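Local coordinates for Serine/threonine-protein kinase Tel1 (Chaetomium thermophilum, PDB 6SKY) that probably senses DNA damage and triggers checkpoint signalling as an ATM-type kinase that transfers phosphate from ATP to serine and threonine side chains, at residues Arg2173-Arg2178 against Leu2635-Arg2640; Asn1923-Asp1928 against Ser2121-Asp2126; Val1778-Leu1783 against Pro1799-Leu1804. One frame throughout, in Å; residues are numbered along the deposited sequence.

Contact 1. Residues Arg2173-Arg2178 against Leu2635-Arg2640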
loop_
_atom_site.group_PDB
_atom_site.type_symbol
_atom_site.label_atom_id
_atom_site.label_comp_id
_atom_site.label_asym_id
_atom_site.label_seq_id
_atom_site.Cartn_x
_atom_site.Cartn_y
_atom_site.Cartn_z
ATOM N N ARG A 2173 -17.400 7.757 0.169
ATOM C CA ARG A 2173 -16.546 7.113 -0.812
ATOM C C ARG A 2173 -15.648 8.120 -1.504
ATOM O O ARG A 2173 -14.464 7.847 -1.715
ATOM C CB ARG A 2173 -17.384 6.354 -1.829
ATOM C CG ARG A 2173 -16.564 5.540 -2.790
ATOM C CD ARG A 2173 -17.364 4.406 -3.389
ATOM N NE ARG A 2173 -17.931 3.528 -2.377
ATOM C CZ ARG A 2173 -19.231 3.400 -2.162
ATOM N NH1 ARG A 2173 -19.676 2.580 -1.225
ATOM N NH2 ARG A 2173 -20.088 4.091 -2.898
ATOM N N PHE A 2174 -16.173 9.295 -1.864
ATOM C CA PHE A 2174 -15.293 10.256 -2.529
ATOM C C PHE A 2174 -14.148 10.710 -1.626
ATOM O O PHE A 2174 -13.055 11.007 -2.112
ATOM C CB PHE A 2174 -16.055 11.473 -3.033
ATOM C CG PHE A 2174 -15.166 12.484 -3.708
ATOM C CD1 PHE A 2174 -14.770 12.311 -5.017
ATOM C CD2 PHE A 2174 -14.696 13.586 -3.025
ATOM C CE1 PHE A 2174 -13.937 13.224 -5.633
ATOM C CE2 PHE A 2174 -13.865 14.500 -3.639
ATOM C CZ PHE A 2174 -13.489 14.318 -4.943
ATOM N N HIS A 2175 -14.372 10.793 -0.324
ATOM C CA HIS A 2175 -13.317 11.213 0.587
ATOM C C HIS A 2175 -12.309 10.119 0.885
ATOM O O HIS A 2175 -11.392 10.354 1.674
ATOM C CB HIS A 2175 -13.908 11.694 1.909
ATOM C CG HIS A 2175 -14.392 13.106 1.883
ATOM N ND1 HIS A 2175 -15.462 13.511 1.124
ATOM C CD2 HIS A 2175 -13.956 14.205 2.535
ATOM C CE1 HIS A 2175 -15.662 14.802 1.303
ATOM N NE2 HIS A 2175 -14.762 15.246 2.156
ATOM N N ARG A 2176 -12.468 8.934 0.299
ATOM C CA ARG A 2176 -11.604 7.787 0.570
ATOM C C ARG A 2176 -11.561 7.464 2.058
ATOM O O ARG A 2176 -10.499 7.200 2.621
ATOM C CB ARG A 2176 -10.193 8.008 0.030
ATOM C CG ARG A 2176 -10.132 8.387 -1.430
ATOM C CD ARG A 2176 -10.628 7.268 -2.304
ATOM N NE ARG A 2176 -10.430 7.540 -3.723
ATOM C CZ ARG A 2176 -9.281 7.356 -4.365
ATOM N NH1 ARG A 2176 -9.193 7.624 -5.661
ATOM N NH2 ARG A 2176 -8.215 6.911 -3.711
ATOM N N ALA A 2177 -12.718 7.485 2.703
ATOM C CA ALA A 2177 -12.838 7.143 4.116
ATOM C C ALA A 2177 -13.316 5.701 4.194
ATOM O O ALA A 2177 -14.510 5.428 4.072
ATOM C CB ALA A 2177 -13.790 8.095 4.825
ATOM N N ARG A 2178 -12.380 4.775 4.389
ATOM C CA ARG A 2178 -12.705 3.359 4.279
ATOM C C ARG A 2178 -13.549 2.895 5.450
ATOM O O ARG A 2178 -14.537 2.173 5.272
ATOM C CB ARG A 2178 -11.429 2.525 4.202
ATOM C CG ARG A 2178 -10.490 2.882 3.091
ATOM C CD ARG A 2178 -11.206 2.968 1.780
ATOM N NE ARG A 2178 -10.278 3.257 0.693
ATOM C CZ ARG A 2178 -10.635 3.793 -0.467
ATOM N NH1 ARG A 2178 -9.725 4.015 -1.400
ATOM N NH2 ARG A 2178 -11.899 4.117 -0.688
ATOM N N LEU A 2635 -10.177 16.715 -10.596
ATOM C CA LEU A 2635 -10.895 15.466 -10.403
ATOM C C LEU A 2635 -10.381 14.668 -9.220
ATOM O O LEU A 2635 -10.818 13.534 -9.021
ATOM C CB LEU A 2635 -10.811 14.616 -11.666
ATOM C CG LEU A 2635 -11.230 15.294 -12.962
ATOM C CD1 LEU A 2635 -10.836 14.439 -14.137
ATOM C CD2 LEU A 2635 -12.715 15.543 -12.959
ATOM N N HIS A 2636 -9.468 15.223 -8.436
ATOM C CA HIS A 2636 -8.844 14.507 -7.339
ATOM C C HIS A 2636 -9.046 15.265 -6.042
ATOM O O HIS A 2636 -9.060 16.490 -6.020
ATOM C CB HIS A 2636 -7.370 14.299 -7.612
ATOM C CG HIS A 2636 -7.110 13.504 -8.847
ATOM N ND1 HIS A 2636 -6.807 12.163 -8.817
ATOM C CD2 HIS A 2636 -7.141 13.853 -10.153
ATOM C CE1 HIS A 2636 -6.646 11.723 -10.050
ATOM N NE2 HIS A 2636 -6.844 12.729 -10.879
ATOM N N ARG A 2637 -9.203 14.516 -4.955
ATOM C CA ARG A 2637 -9.612 15.121 -3.696
ATOM C C ARG A 2637 -8.561 16.089 -3.172
ATOM O O ARG A 2637 -8.898 17.176 -2.695
ATOM C CB ARG A 2637 -9.917 14.020 -2.680
ATOM C CG ARG A 2637 -9.823 14.435 -1.236
ATOM C CD ARG A 2637 -11.162 14.533 -0.571
ATOM N NE ARG A 2637 -11.043 15.199 0.721
ATOM C CZ ARG A 2637 -11.515 16.413 0.986
ATOM N NH1 ARG A 2637 -11.354 16.941 2.188
ATOM N NH2 ARG A 2637 -12.159 17.095 0.054
ATOM N N GLU A 2638 -7.283 15.737 -3.293
ATOM C CA GLU A 2638 -6.233 16.530 -2.662
ATOM C C GLU A 2638 -5.922 17.808 -3.422
ATOM O O GLU A 2638 -5.655 18.839 -2.806
ATOM C CB GLU A 2638 -4.967 15.700 -2.516
ATOM C CG GLU A 2638 -5.083 14.591 -1.515
ATOM C CD GLU A 2638 -5.272 15.092 -0.106
ATOM O OE1 GLU A 2638 -5.014 16.283 0.150
ATOM O OE2 GLU A 2638 -5.680 14.291 0.759
ATOM N N THR A 2639 -5.921 17.763 -4.750
ATOM C CA THR A 2639 -5.662 18.972 -5.516
ATOM C C THR A 2639 -6.883 19.865 -5.591
ATOM O O THR A 2639 -6.748 21.083 -5.675
ATOM C CB THR A 2639 -5.198 18.618 -6.919
ATOM O OG1 THR A 2639 -6.158 17.756 -7.520
ATOM C CG2 THR A 2639 -3.887 17.921 -6.868
ATOM N N ARG A 2640 -8.074 19.283 -5.561
ATOM C CA ARG A 2640 -9.292 20.076 -5.576
ATOM C C ARG A 2640 -9.548 20.727 -4.230
ATOM O O ARG A 2640 -10.082 21.838 -4.173
ATOM C CB ARG A 2640 -10.454 19.188 -5.986
ATOM C CG ARG A 2640 -11.822 19.735 -5.766
ATOM C CD ARG A 2640 -12.813 18.669 -6.158
ATOM N NE ARG A 2640 -14.175 18.983 -5.761
ATOM C CZ ARG A 2640 -15.226 18.234 -6.066
ATOM N NH1 ARG A 2640 -16.437 18.588 -5.663
ATOM N NH2 ARG A 2640 -15.066 17.133 -6.784
#

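Contact 2. Residues Asn1923-Asp1928 against Ser2121-Asp2126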
loop_
_atom_site.group_PDB
_atom_site.type_symbol
_atom_site.label_atom_id
_atom_site.label_comp_id
_atom_site.label_asym_id
_atom_site.label_seq_id
_atom_site.Cartn_x
_atom_site.Cartn_y
_atom_site.Cartn_z
ATOM N N ASN A 1923 -1.829 25.419 15.567
ATOM C CA ASN A 1923 -3.136 26.037 15.687
ATOM C C ASN A 1923 -3.538 26.885 14.497
ATOM O O ASN A 1923 -4.731 27.138 14.324
ATOM C CB ASN A 1923 -3.190 26.908 16.942
ATOM C CG ASN A 1923 -2.860 26.143 18.184
ATOM O OD1 ASN A 1923 -3.680 25.391 18.693
ATOM N ND2 ASN A 1923 -1.656 26.330 18.688
ATOM N N ILE A 1924 -2.588 27.344 13.686
ATOM C CA ILE A 1924 -2.959 28.124 12.522
ATOM C C ILE A 1924 -3.751 27.244 11.563
ATOM O O ILE A 1924 -3.652 26.014 11.572
ATOM C CB ILE A 1924 -1.723 28.727 11.840
ATOM C CG1 ILE A 1924 -2.066 30.068 11.217
ATOM C CG2 ILE A 1924 -1.191 27.806 10.775
ATOM C CD1 ILE A 1924 -0.872 30.851 10.844
ATOM N N ASP A 1925 -4.566 27.891 10.735
ATOM C CA ASP A 1925 -5.573 27.200 9.937
ATOM C C ASP A 1925 -5.060 27.001 8.512
ATOM O O ASP A 1925 -5.461 27.683 7.572
ATOM C CB ASP A 1925 -6.881 27.977 9.963
ATOM C CG ASP A 1925 -8.011 27.226 9.312
ATOM O OD1 ASP A 1925 -7.840 26.022 9.042
ATOM O OD2 ASP A 1925 -9.070 27.837 9.064
ATOM N N ASP A 1926 -4.171 26.024 8.357
ATOM C CA ASP A 1926 -3.700 25.623 7.054
ATOM C C ASP A 1926 -3.437 24.131 7.126
ATOM O O ASP A 1926 -2.949 23.649 8.156
ATOM C CB ASP A 1926 -2.427 26.357 6.629
ATOM C CG ASP A 1926 -2.291 26.454 5.123
ATOM O OD1 ASP A 1926 -3.232 26.956 4.480
ATOM O OD2 ASP A 1926 -1.251 26.037 4.578
ATOM N N PRO A 1927 -3.746 23.379 6.073
ATOM C CA PRO A 1927 -3.466 21.941 6.113
ATOM C C PRO A 1927 -1.983 21.604 6.128
ATOM O O PRO A 1927 -1.601 20.626 6.775
ATOM C CB PRO A 1927 -4.145 21.415 4.841
ATOM C CG PRO A 1927 -5.045 22.486 4.389
ATOM C CD PRO A 1927 -4.459 23.768 4.848
ATOM N N ASP A 1928 -1.132 22.379 5.456
ATOM C CA ASP A 1928 0.227 21.947 5.172
ATOM C C ASP A 1928 1.309 22.665 5.957
ATOM O O ASP A 1928 2.456 22.225 5.915
ATOM C CB ASP A 1928 0.536 22.116 3.682
ATOM C CG ASP A 1928 -0.486 21.458 2.796
ATOM O OD1 ASP A 1928 -1.045 20.421 3.196
ATOM O OD2 ASP A 1928 -0.733 21.981 1.693
ATOM N N SER A 2121 -16.564 18.325 -1.731
ATOM C CA SER A 2121 -15.275 19.004 -1.719
ATOM C C SER A 2121 -14.910 19.633 -0.383
ATOM O O SER A 2121 -13.783 20.115 -0.235
ATOM C CB SER A 2121 -15.242 20.091 -2.796
ATOM O OG SER A 2121 -16.526 20.287 -3.356
ATOM N N GLY A 2122 -15.812 19.647 0.586
ATOM C CA GLY A 2122 -15.583 20.364 1.814
ATOM C C GLY A 2122 -14.597 19.682 2.733
ATOM O O GLY A 2122 -14.075 18.603 2.470
ATOM N N ARG A 2123 -14.338 20.350 3.849
ATOM C CA ARG A 2123 -13.414 19.838 4.845
ATOM C C ARG A 2123 -13.966 18.564 5.463
ATOM O O ARG A 2123 -15.176 18.401 5.611
ATOM C CB ARG A 2123 -13.182 20.896 5.915
ATOM C CG ARG A 2123 -12.007 20.642 6.797
ATOM C CD ARG A 2123 -11.607 21.912 7.494
ATOM N NE ARG A 2123 -11.632 23.044 6.577
ATOM C CZ ARG A 2123 -11.055 24.211 6.821
ATOM N NH1 ARG A 2123 -11.131 25.187 5.930
ATOM N NH2 ARG A 2123 -10.392 24.400 7.951
ATOM N N TYR A 2124 -13.076 17.646 5.829
ATOM C CA TYR A 2124 -13.553 16.328 6.221
ATOM C C TYR A 2124 -14.140 16.301 7.622
ATOM O O TYR A 2124 -15.087 15.553 7.867
ATOM C CB TYR A 2124 -12.441 15.293 6.121
ATOM C CG TYR A 2124 -12.866 13.955 6.662
ATOM C CD1 TYR A 2124 -13.826 13.196 6.012
ATOM C CD2 TYR A 2124 -12.331 13.463 7.834
ATOM C CE1 TYR A 2124 -14.227 11.990 6.508
ATOM C CE2 TYR A 2124 -12.726 12.255 8.336
ATOM C CZ TYR A 2124 -13.671 11.523 7.670
ATOM O OH TYR A 2124 -14.061 10.313 8.180
ATOM N N ALA A 2125 -13.602 17.085 8.554
ATOM C CA ALA A 2125 -14.136 17.077 9.911
ATOM C C ALA A 2125 -15.594 17.523 9.933
ATOM O O ALA A 2125 -16.452 16.867 10.541
ATOM C CB ALA A 2125 -13.281 17.963 10.809
ATOM N N ASP A 2126 -15.899 18.623 9.244
ATOM C CA ASP A 2126 -17.263 19.133 9.208
ATOM C C ASP A 2126 -18.203 18.149 8.541
ATOM O O ASP A 2126 -19.318 17.918 9.020
ATOM C CB ASP A 2126 -17.301 20.467 8.473
ATOM C CG ASP A 2126 -16.116 21.344 8.799
ATOM O OD1 ASP A 2126 -15.444 21.084 9.817
ATOM O OD2 ASP A 2126 -15.855 22.298 8.038
#

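Contact 3. Residues Val1778-Leu1783 against Pro1799-Leu1804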
loop_
_atom_site.group_PDB
_atom_site.type_symbol
_atom_site.label_atom_id
_atom_site.label_comp_id
_atom_site.label_asym_id
_atom_site.label_seq_id
_atom_site.Cartn_x
_atom_site.Cartn_y
_atom_site.Cartn_z
ATOM N N VAL A 1778 -4.949 70.224 17.996
ATOM C CA VAL A 1778 -6.288 70.534 18.469
ATOM C C VAL A 1778 -7.151 69.287 18.566
ATOM O O VAL A 1778 -8.139 69.284 19.304
ATOM C CB VAL A 1778 -6.947 71.590 17.566
ATOM C CG1 VAL A 1778 -7.393 70.970 16.283
ATOM C CG2 VAL A 1778 -8.114 72.242 18.273
ATOM N N THR A 1779 -6.799 68.215 17.858
ATOM C CA THR A 1779 -7.616 67.011 17.908
ATOM C C THR A 1779 -7.349 66.189 19.158
ATOM O O THR A 1779 -8.221 65.433 19.591
ATOM C CB THR A 1779 -7.381 66.163 16.663
ATOM O OG1 THR A 1779 -7.186 67.024 15.537
ATOM C CG2 THR A 1779 -8.577 65.287 16.393
ATOM N N LEU A 1780 -6.165 66.312 19.745
ATOM C CA LEU A 1780 -5.863 65.627 20.990
ATOM C C LEU A 1780 -6.188 66.462 22.208
ATOM O O LEU A 1780 -6.225 65.928 23.319
ATOM C CB LEU A 1780 -4.385 65.247 21.056
ATOM C CG LEU A 1780 -3.816 64.167 20.147
ATOM C CD1 LEU A 1780 -2.325 64.181 20.290
ATOM C CD2 LEU A 1780 -4.368 62.817 20.517
ATOM N N ARG A 1781 -6.402 67.762 22.030
ATOM C CA ARG A 1781 -6.648 68.635 23.166
ATOM C C ARG A 1781 -8.074 68.500 23.675
ATOM O O ARG A 1781 -8.327 68.695 24.867
ATOM C CB ARG A 1781 -6.357 70.075 22.767
ATOM C CG ARG A 1781 -6.328 71.054 23.905
ATOM C CD ARG A 1781 -6.571 72.436 23.363
ATOM N NE ARG A 1781 -5.785 72.677 22.162
ATOM C CZ ARG A 1781 -6.072 73.612 21.267
ATOM N NH1 ARG A 1781 -7.132 74.384 21.437
ATOM N NH2 ARG A 1781 -5.302 73.771 20.202
ATOM N N VAL A 1782 -9.010 68.158 22.796
ATOM C CA VAL A 1782 -10.422 68.090 23.140
ATOM C C VAL A 1782 -10.795 66.676 23.556
ATOM O O VAL A 1782 -11.969 66.379 23.790
ATOM C CB VAL A 1782 -11.283 68.547 21.956
ATOM C CG1 VAL A 1782 -10.797 69.872 21.443
ATOM C CG2 VAL A 1782 -11.227 67.521 20.867
ATOM N N LEU A 1783 -9.815 65.798 23.637
ATOM C CA LEU A 1783 -10.088 64.395 23.913
ATOM C C LEU A 1783 -10.302 64.053 25.386
ATOM O O LEU A 1783 -11.251 63.326 25.685
ATOM C CB LEU A 1783 -8.976 63.514 23.351
ATOM C CG LEU A 1783 -9.177 63.033 21.916
ATOM C CD1 LEU A 1783 -8.169 61.967 21.599
ATOM C CD2 LEU A 1783 -10.575 62.510 21.705
ATOM N N PRO A 1799 -5.388 53.451 19.204
ATOM C CA PRO A 1799 -4.352 53.508 18.166
ATOM C C PRO A 1799 -4.199 54.874 17.539
ATOM O O PRO A 1799 -3.076 55.301 17.263
ATOM C CB PRO A 1799 -4.838 52.472 17.151
ATOM C CG PRO A 1799 -5.669 51.577 17.911
ATOM C CD PRO A 1799 -6.387 52.425 18.875
ATOM N N PHE A 1800 -5.303 55.575 17.301
ATOM C CA PHE A 1800 -5.221 56.888 16.682
ATOM C C PHE A 1800 -4.496 57.872 17.581
ATOM O O PHE A 1800 -3.702 58.687 17.107
ATOM C CB PHE A 1800 -6.619 57.392 16.354
ATOM C CG PHE A 1800 -7.402 56.467 15.490
ATOM C CD1 PHE A 1800 -6.947 56.113 14.246
ATOM C CD2 PHE A 1800 -8.600 55.965 15.911
ATOM C CE1 PHE A 1800 -7.666 55.271 13.455
ATOM C CE2 PHE A 1800 -9.316 55.125 15.114
ATOM C CZ PHE A 1800 -8.845 54.782 13.887
ATOM N N VAL A 1801 -4.742 57.801 18.885
ATOM C CA VAL A 1801 -4.071 58.699 19.814
ATOM C C VAL A 1801 -2.582 58.405 19.850
ATOM O O VAL A 1801 -1.751 59.320 19.781
ATOM C CB VAL A 1801 -4.699 58.587 21.211
ATOM C CG1 VAL A 1801 -3.949 59.441 22.190
ATOM C CG2 VAL A 1801 -6.142 58.999 21.167
ATOM N N VAL A 1802 -2.219 57.127 19.973
ATOM C CA VAL A 1802 -0.805 56.765 20.013
ATOM C C VAL A 1802 -0.098 57.244 18.755
ATOM O O VAL A 1802 0.988 57.830 18.818
ATOM C CB VAL A 1802 -0.645 55.250 20.200
ATOM C CG1 VAL A 1802 0.780 54.863 19.997
ATOM C CG2 VAL A 1802 -1.090 54.851 21.566
ATOM N N HIS A 1803 -0.709 57.016 17.593
ATOM C CA HIS A 1803 -0.078 57.432 16.351
ATOM C C HIS A 1803 0.049 58.943 16.265
ATOM O O HIS A 1803 1.080 59.452 15.826
ATOM C CB HIS A 1803 -0.855 56.903 15.155
ATOM C CG HIS A 1803 -0.374 57.440 13.847
ATOM N ND1 HIS A 1803 -1.208 58.046 12.938
ATOM C CD2 HIS A 1803 0.861 57.473 13.301
ATOM C CE1 HIS A 1803 -0.510 58.428 11.887
ATOM N NE2 HIS A 1803 0.749 58.090 12.082
ATOM N N LEU A 1804 -0.988 59.683 16.659
ATOM C CA LEU A 1804 -0.919 61.137 16.572
ATOM C C LEU A 1804 0.184 61.693 17.458
ATOM O O LEU A 1804 0.929 62.586 17.044
ATOM C CB LEU A 1804 -2.260 61.754 16.948
ATOM C CG LEU A 1804 -3.324 61.768 15.861
ATOM C CD1 LEU A 1804 -4.641 62.165 16.445
ATOM C CD2 LEU A 1804 -2.936 62.736 14.788
#

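Contact 1. Residues Arg2173-Arg2178 against Leu2635-Arg2640
R2637 NH1 and H2175 NE2 converge on one backbone oxygen, that of G2122, each through a weak hydrogen bond, a shared acceptor consistent with their close approach. The contact joins the FAT helical solenoid to the kinase domain: helix 2154-2174 ends in a Schellman motif, with R2176 at positive phi, while H2636 sits at the N-cap position of the short helix 2637-2641. The backbones stay apart, with CA of H2175 and CA of R2637 6.9 Å from each other, so side chains bridge the gap. R2637 leaves its helix with CG anti to the backbone N and then bends at chi2 (108°), which lays its guanidinium across the imidazole of H2175. The two planes are 33° apart, and H2175 CD2 lies over one guanidinium face, near its rim, 3.6 Å from R2637 CZ. An alanine in place of R2637 would remove that cover and is likely to leave H2175 freer to turn, with the G2122 oxygen held by fewer donors. F2174 crosses R2637 at a slant, its CE2 lying 4.1 Å from both CB and CD of R2637. One helical turn on, R2640 runs extended past the same phenyl ring, its NH1 bonded to S2121 OG; F2174 CE2 lies over one face of its guanidinium, and R2640 NH2 rests 3.7 Å from F2174 CZ.

Contact 2. Residues Asn1923-Asp1928 against Ser2121-Asp2126
In both D1925 and R2123 the CG atom stands anti to the backbone N, and R2123 then bends at chi3 (-43°); these torsions send the carboxylate and the guanidinium toward each other from opposite directions. The result is a surface salt bridge within the alpha-helical FAT region. It ties the loop that follows helix 1916-1923 to the start of helix 2124-2143, where R2123 occupies the N-cap position. The evidence for a one-point bridge is direct. R2123 NH2 lies 3.2 Å from D1925 OD1, whereas D1925 OD2 is 3.8 Å from the same nitrogen, so a single N-H meets a single oxygen and no paired, two-pronged arrangement forms. OD1 accepts through its syn lone pair, on the side of the other oxygen. The bond is bent, with an N-H...O angle of 136°, and OD1 is tilted somewhat out of the guanidinium plane although D1925 CG lies at the guanidinium edge, within that plane. Carboxylate and guanidinium are turned 53° against each other, consistent with a single-point bridge and not a flat two-pronged pairing. The two segments bury just 58 Å² between them, so charge attraction probably carries most of the contact. Helix 2077-2097 flanks it: T2077 touches D1925, and R2081 touches R2123 while forming its own salt bridge with D2126. The two acids would probably offset the two arginines in this small cluster. Farther along the same loop, D1928 pairs with R2642 and R2819, which tethers the loop to the kinase region as well. On the loop side, the backbone turns just past I1924, where D1926 N makes a weak hydrogen bond of 3.3 Å to I1924 O.

Contact 3. Residues Val1778-Leu1783 against Pro1799-Leu1804
L1780 and V1801 mark the nearest backbone approach, with their CA atoms 7.3 Å apart, where the weakly bonded helical turn 1778-1781 meets helix 1793-1808, a helix kinked where the N atoms of P1799 and F1800 lack bonds to the preceding turn, the proline N carrying no hydrogen to donate. This is helix-on-helix packing in the alpha solenoid, between elements close in sequence, and it is wholly apolar. L1780 contributes most, with 66 Å² covered by the other segment. Its CB points toward the opposing helix, and the two methyls of its fork divide the work. CD2 approaches V1801 CG1 to 3.8 Å and also lies 4.1 Å from L1804 CD1; CD1 lies against L1804 CB at 4.1 Å. The leucine fork therefore meets two residues one helical turn apart, crossing V1801 at a slant while L1780 and L1804 run past one another in opposite directions. V1801 serves two partners at once because its methyls diverge: CG1 is anti to the backbone N (chi1 176°) and faces L1780, while CG2, anti to the carbonyl carbon, is turned to L1783. Thus L1780 and L1783, three residues apart, each take one branch of the same valine. All four of these side chains are buried. Helix 1670-1684 packs against the same group, since L1674 touches both L1783 and L1804 and so brings a third helix to the apolar cluster. Other residues of the kinked helix have different neighbours: F1800 meets Y1848 edge-to-face, and H1803 does the same with W1866 while bonding S1670. Across the contact itself, the shortest approach is that of L1783, whose CD1 sits 3.6 Å from V1801 CG2.

Contacts 1 and 2 are neighbours at the surface, their centres 14 Å apart, and they touch: S2121 and G2122 of contact 2 meet the arginines of contact 1, R2637 through weak bonds to backbone oxygens and R2640 through the serine hydroxyl, while R2123 next to them reaches the loop of contact 2. Contact 3 stands apart, its centre about 43 Å from that of contact 2 and 55 Å from that of contact 1. Chemistry follows place: arginines laid against rings between FAT and kinase parts, one charge pair within FAT, and aliphatic methyls in contact in a locally buried layer between helices of the solenoid.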